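Local coordinates for malonyl CoA-acyl carrier protein transacylase (Clostridium perfringens, PDB 3PTW) that transfers the malonyl group from malonyl-CoA to acyl carrier protein, probably to supply malonyl units for fatty acid synthesis, at residues 224-236 and 244-258. Residues are numbered along the deposited sequence; the frame is centred on the assembly and turned at random.
Sequences GIVMSNVKGEAYL and LLTSQVKKPVLFIND
V253 sets CG1 squarely over one face of the N229 amide, 3.5 Å from N229 CG, while the D258 carboxylate and the Q248 amide come to the ends of the same group. N229 ND2 gives a hydrogen bond to D258 OD2 (2.8 Å) that lies in the amide plane, and the two flat groups are twisted 32° apart. At the other end Q248 NE2 reaches N229 OD1, but weakly, with a bent N-H. Both amides also bind outside: N229 OD1 takes the backbone N of S91 and ND2 reaches G89 O, while Q248 NE2 bonds S91 O and its OE1 takes R116. The Y235 ring has V226 O in plane at its edge. L244 CD2 nears it obliquely, 3.7 Å from Y235 CE1, and the hydroxyl is hydrogen-bonded to E94. The strands 225-228 and 233-234 form an antiparallel hairpin at the margin of the large mixed sheet, closed by a G1 bulge in which G232 and E233 both face S228. Its turn packs between helices 241-248 and 255-264. G89, S91 and G93 fit the GxSxG nucleophile elbow expected of acyltransferases, so N229 and Q248 probably hold that turn in place; the backbone O of Q248 also accepts from H199 ND1. V230 chi1 of 168° turns CG2 away from its own carbonyl carbon and onto the helix backbone, 3.4 Å from Q248 N. L254, the N-cap of the second helix, donates its N-H nearly straight to N229 O (2.9 Å) and lays CD2 beside V230 O. Two waters bridge the segments: one links S228 OG to L244 O, and the other donates to both V230 O and P252 O. S228 OG further accepts from K231 N (3.0 Å) in an ST motif.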
loop_
_atom_site.group_PDB
_atom_site.type_symbol
_atom_site.label_atom_id
_atom_site.label_comp_id
_atom_site.label_asym_id
_atom_site.label_seq_id
_atom_site.Cartn_x
_atom_site.Cartn_y
_atom_site.Cartn_z
ATOM N N GLY A 224 -12.174 -9.777 10.726
ATOM C CA GLY A 224 -11.065 -9.123 11.398
ATOM C C GLY A 224 -11.025 -7.622 11.191
ATOM O O GLY A 224 -12.046 -6.975 10.909
ATOM N N ILE A 225 -9.836 -7.063 11.348
ATOM C CA ILE A 225 -9.671 -5.617 11.410
ATOM C C ILE A 225 -8.779 -5.190 10.269
ATOM O O ILE A 225 -7.696 -5.750 10.074
ATOM C CB ILE A 225 -9.069 -5.171 12.762
ATOM C CG1 ILE A 225 -10.061 -5.434 13.901
ATOM C CG2 ILE A 225 -8.681 -3.684 12.733
ATOM C CD1 ILE A 225 -9.444 -5.349 15.303
ATOM N N VAL A 226 -9.260 -4.226 9.493
ATOM C CA VAL A 226 -8.473 -3.635 8.427
ATOM C C VAL A 226 -8.405 -2.155 8.741
ATOM O O VAL A 226 -9.436 -1.544 9.077
ATOM C CB VAL A 226 -9.114 -3.872 7.038
ATOM C CG1 VAL A 226 -8.340 -3.136 5.953
ATOM C CG2 VAL A 226 -9.183 -5.349 6.740
ATOM N N MET A 227 -7.199 -1.594 8.677
ATOM C CA MET A 227 -7.010 -0.161 8.895
ATOM C C MET A 227 -7.258 0.615 7.608
ATOM O O MET A 227 -6.807 0.219 6.509
ATOM C CB MET A 227 -5.611 0.160 9.453
ATOM C CG MET A 227 -5.283 -0.508 10.774
ATOM S SD MET A 227 -6.459 -0.044 12.068
ATOM C CE MET A 227 -5.984 -1.056 13.452
ATOM N N SER A 228 -7.995 1.713 7.743
ATOM C CA SER A 228 -8.241 2.596 6.615
ATOM C C SER A 228 -7.173 3.674 6.543
ATOM O O SER A 228 -6.935 4.377 7.534
ATOM C CB SER A 228 -9.635 3.222 6.702
ATOM O OG SER A 228 -9.701 4.447 5.957
ATOM N N ASN A 229 -6.541 3.791 5.368
ATOM C CA ASN A 229 -5.577 4.849 5.064
ATOM C C ASN A 229 -6.217 6.240 5.178
ATOM O O ASN A 229 -5.568 7.201 5.613
ATOM C CB ASN A 229 -4.977 4.696 3.635
ATOM C CG ASN A 229 -3.979 3.521 3.482
ATOM O OD1 ASN A 229 -3.681 3.112 2.352
ATOM N ND2 ASN A 229 -3.450 3.003 4.584
ATOM N N VAL A 230 -7.476 6.357 4.761
ATOM C CA VAL A 230 -8.196 7.642 4.830
ATOM C C VAL A 230 -8.463 8.050 6.282
ATOM O O VAL A 230 -8.222 9.202 6.667
ATOM C CB VAL A 230 -9.552 7.620 4.047
ATOM C CG1 VAL A 230 -10.412 8.851 4.382
ATOM C CG2 VAL A 230 -9.301 7.568 2.557
ATOM N N LYS A 231 -8.969 7.100 7.065
ATOM C CA LYS A 231 -9.412 7.350 8.440
ATOM C C LYS A 231 -8.255 7.473 9.434
ATOM O O LYS A 231 -8.362 8.203 10.417
ATOM C CB LYS A 231 -10.331 6.211 8.896
ATOM C CG LYS A 231 -11.736 6.204 8.246
ATOM C CD LYS A 231 -12.639 5.103 8.856
ATOM C CE LYS A 231 -12.928 5.361 10.329
ATOM N NZ LYS A 231 -13.738 4.278 10.931
ATOM N N GLY A 232 -7.164 6.739 9.177
ATOM C CA GLY A 232 -6.087 6.575 10.150
ATOM C C GLY A 232 -6.492 5.644 11.285
ATOM O O GLY A 232 -5.979 5.755 12.396
ATOM N N GLU A 233 -7.424 4.731 11.003
ATOM C CA GLU A 233 -7.985 3.825 12.014
ATOM C C GLU A 233 -8.848 2.772 11.331
ATOM O O GLU A 233 -9.018 2.800 10.106
ATOM C CB GLU A 233 -8.798 4.581 13.079
ATOM C CG GLU A 233 -9.909 5.454 12.540
ATOM C CD GLU A 233 -10.585 6.305 13.607
ATOM O OE1 GLU A 233 -9.933 6.657 14.613
ATOM O OE2 GLU A 233 -11.776 6.639 13.425
ATOM N N ALA A 234 -9.391 1.855 12.126
ATOM C CA ALA A 234 -10.072 0.678 11.584
ATOM C C ALA A 234 -11.351 1.033 10.819
ATOM O O ALA A 234 -12.072 1.964 11.200
ATOM C CB ALA A 234 -10.366 -0.339 12.711
ATOM N N TYR A 235 -11.605 0.298 9.728
ATOM C CA TYR A 235 -12.939 0.208 9.141
ATOM C C TYR A 235 -13.897 -0.280 10.223
ATOM O O TYR A 235 -13.595 -1.252 10.931
ATOM C CB TYR A 235 -12.972 -0.830 8.021
ATOM C CG TYR A 235 -12.472 -0.381 6.667
ATOM C CD1 TYR A 235 -13.366 0.041 5.681
ATOM C CD2 TYR A 235 -11.115 -0.425 6.352
ATOM C CE1 TYR A 235 -12.915 0.431 4.410
ATOM C CE2 TYR A 235 -10.651 -0.035 5.085
ATOM C CZ TYR A 235 -11.560 0.393 4.119
ATOM O OH TYR A 235 -11.124 0.789 2.864
ATOM N N LEU A 236 -15.033 0.404 10.358
ATOM C CA LEU A 236 -16.108 -0.035 11.234
ATOM C C LEU A 236 -17.204 -0.589 10.329
ATOM O O LEU A 236 -17.245 -0.272 9.135
ATOM C CB LEU A 236 -16.613 1.126 12.108
ATOM C CG LEU A 236 -15.553 1.844 12.969
ATOM C CD1 LEU A 236 -16.151 2.973 13.821
ATOM C CD2 LEU A 236 -14.778 0.863 13.860
ATOM N N LEU A 244 -14.715 5.091 1.406
ATOM C CA LEU A 244 -13.359 5.078 1.964
ATOM C C LEU A 244 -12.303 4.706 0.919
ATOM O O LEU A 244 -11.151 5.102 1.036
ATOM C CB LEU A 244 -13.281 4.133 3.155
ATOM C CG LEU A 244 -13.290 4.735 4.578
ATOM C CD1 LEU A 244 -13.903 6.128 4.694
ATOM C CD2 LEU A 244 -13.967 3.786 5.527
ATOM N N LEU A 245 -12.716 3.957 -0.096
ATOM C CA LEU A 245 -11.814 3.506 -1.163
ATOM C C LEU A 245 -11.787 4.561 -2.271
ATOM O O LEU A 245 -10.762 4.795 -2.924
ATOM C CB LEU A 245 -12.290 2.158 -1.699
ATOM C CG LEU A 245 -11.533 0.841 -1.482
ATOM C CD1 LEU A 245 -10.588 0.827 -0.284
ATOM C CD2 LEU A 245 -12.517 -0.323 -1.450
ATOM N N THR A 246 -12.923 5.216 -2.453
ATOM C CA THR A 246 -13.030 6.370 -3.343
ATOM C C THR A 246 -12.136 7.503 -2.835
ATOM O O THR A 246 -11.253 7.950 -3.560
ATOM C CB THR A 246 -14.503 6.800 -3.474
ATOM O OG1 THR A 246 -15.179 5.832 -4.283
ATOM C CG2 THR A 246 -14.646 8.189 -4.103
ATOM N N SER A 247 -12.376 7.950 -1.598
ATOM C CA SER A 247 -11.540 8.956 -0.921
ATOM C C SER A 247 -10.020 8.670 -0.924
ATOM O O SER A 247 -9.212 9.591 -1.063
ATOM C CB SER A 247 -12.008 9.122 0.529
ATOM O OG SER A 247 -13.326 9.628 0.580
ATOM N N GLN A 248 -9.638 7.398 -0.776
ATOM C CA GLN A 248 -8.231 7.003 -0.617
ATOM C C GLN A 248 -7.285 7.552 -1.692
ATOM O O GLN A 248 -6.161 7.987 -1.374
ATOM C CB GLN A 248 -8.102 5.468 -0.528
ATOM C CG GLN A 248 -6.730 4.986 -0.053
ATOM C CD GLN A 248 -6.401 3.571 -0.499
ATOM O OE1 GLN A 248 -6.704 3.173 -1.638
ATOM N NE2 GLN A 248 -5.765 2.810 0.381
ATOM N N VAL A 249 -7.714 7.512 -2.958
ATOM C CA VAL A 249 -6.853 7.960 -4.060
ATOM C C VAL A 249 -6.671 9.491 -4.078
ATOM O O VAL A 249 -5.713 10.005 -4.641
ATOM C CB VAL A 249 -7.342 7.441 -5.450
ATOM C CG1 VAL A 249 -7.619 5.935 -5.399
ATOM C CG2 VAL A 249 -8.584 8.205 -5.928
ATOM N N LYS A 250 -7.567 10.212 -3.432
ATOM C CA LYS A 250 -7.536 11.682 -3.513
ATOM C C LYS A 250 -7.278 12.391 -2.172
ATOM O O LYS A 250 -7.235 13.618 -2.139
ATOM C CB LYS A 250 -8.820 12.201 -4.150
ATOM C CG LYS A 250 -10.077 11.822 -3.381
ATOM C CD LYS A 250 -11.142 12.865 -3.567
ATOM C CE LYS A 250 -12.510 12.293 -3.304
ATOM N NZ LYS A 250 -13.506 13.379 -3.368
ATOM N N LYS A 251 -7.096 11.600 -1.101
ATOM C CA LYS A 251 -6.863 12.072 0.273
ATOM C C LYS A 251 -5.540 11.521 0.839
ATOM O O LYS A 251 -5.009 10.550 0.314
ATOM C CB LYS A 251 -8.015 11.634 1.197
ATOM C CG LYS A 251 -9.347 12.361 0.990
ATOM C CD LYS A 251 -9.130 13.840 1.064
ATOM C CE LYS A 251 -10.379 14.667 0.777
ATOM N NZ LYS A 251 -9.962 16.076 1.038
ATOM N N PRO A 252 -5.032 12.115 1.938
ATOM C CA PRO A 252 -3.806 11.664 2.568
ATOM C C PRO A 252 -3.850 10.194 3.007
ATOM O O PRO A 252 -4.866 9.732 3.532
ATOM C CB PRO A 252 -3.713 12.567 3.819
ATOM C CG PRO A 252 -4.392 13.813 3.410
ATOM C CD PRO A 252 -5.552 13.337 2.586
ATOM N N VAL A 253 -2.742 9.489 2.799
ATOM C CA VAL A 253 -2.539 8.147 3.362
ATOM C C VAL A 253 -1.977 8.278 4.778
ATOM O O VAL A 253 -0.789 8.562 4.972
ATOM C CB VAL A 253 -1.612 7.291 2.479
ATOM C CG1 VAL A 253 -1.405 5.893 3.076
ATOM C CG2 VAL A 253 -2.195 7.182 1.080
ATOM N N LEU A 254 -2.842 8.082 5.769
ATOM C CA LEU A 254 -2.433 8.168 7.158
ATOM C C LEU A 254 -1.809 6.846 7.623
ATOM O O LEU A 254 -2.293 6.227 8.583
ATOM C CB LEU A 254 -3.634 8.568 8.027
ATOM C CG LEU A 254 -3.999 10.051 8.165
ATOM C CD1 LEU A 254 -3.513 10.916 7.029
ATOM C CD2 LEU A 254 -5.484 10.277 8.385
ATOM N N PHE A 255 -0.746 6.409 6.937
ATOM C CA PHE A 255 -0.066 5.146 7.300
ATOM C C PHE A 255 0.458 5.112 8.726
ATOM O O PHE A 255 0.332 4.082 9.406
ATOM C CB PHE A 255 1.083 4.793 6.353
ATOM C CG PHE A 255 1.695 3.417 6.630
ATOM C CD1 PHE A 255 1.034 2.251 6.226
ATOM C CD2 PHE A 255 2.921 3.296 7.281
ATOM C CE1 PHE A 255 1.586 0.982 6.469
ATOM C CE2 PHE A 255 3.485 2.032 7.529
ATOM C CZ PHE A 255 2.818 0.877 7.115
ATOM N N ILE A 256 1.069 6.212 9.174
ATOM C CA ILE A 256 1.595 6.258 10.542
ATOM C C ILE A 256 0.480 6.030 11.574
ATOM O O ILE A 256 0.665 5.262 12.525
ATOM C CB ILE A 256 2.452 7.536 10.860
ATOM C CG1 ILE A 256 3.024 7.454 12.288
ATOM C CG2 ILE A 256 1.642 8.817 10.684
ATOM C CD1 ILE A 256 3.938 8.602 12.689
ATOM N N ASN A 257 -0.673 6.667 11.369
ATOM C CA ASN A 257 -1.803 6.506 12.289
ATOM C C ASN A 257 -2.308 5.054 12.296
ATOM O O ASN A 257 -2.643 4.499 13.361
ATOM C CB ASN A 257 -2.941 7.465 11.942
ATOM C CG ASN A 257 -2.475 8.912 11.769
ATOM O OD1 ASN A 257 -1.766 9.259 10.814
ATOM N ND2 ASN A 257 -2.894 9.761 12.683
ATOM N N ASP A 258 -2.345 4.452 11.105
ATOM C CA ASP A 258 -2.746 3.052 10.940
ATOM C C ASP A 258 -1.884 2.144 11.809
ATOM O O ASP A 258 -2.405 1.336 12.573
ATOM C CB ASP A 258 -2.642 2.605 9.472
ATOM C CG ASP A 258 -3.771 3.131 8.615
ATOM O OD1 ASP A 258 -4.866 3.418 9.158
ATOM O OD2 ASP A 258 -3.579 3.235 7.381
HETATM O O HOH W 1 -9.192 4.106 3.209
HETATM O O HOH W 2 -6.899 10.932 5.016
#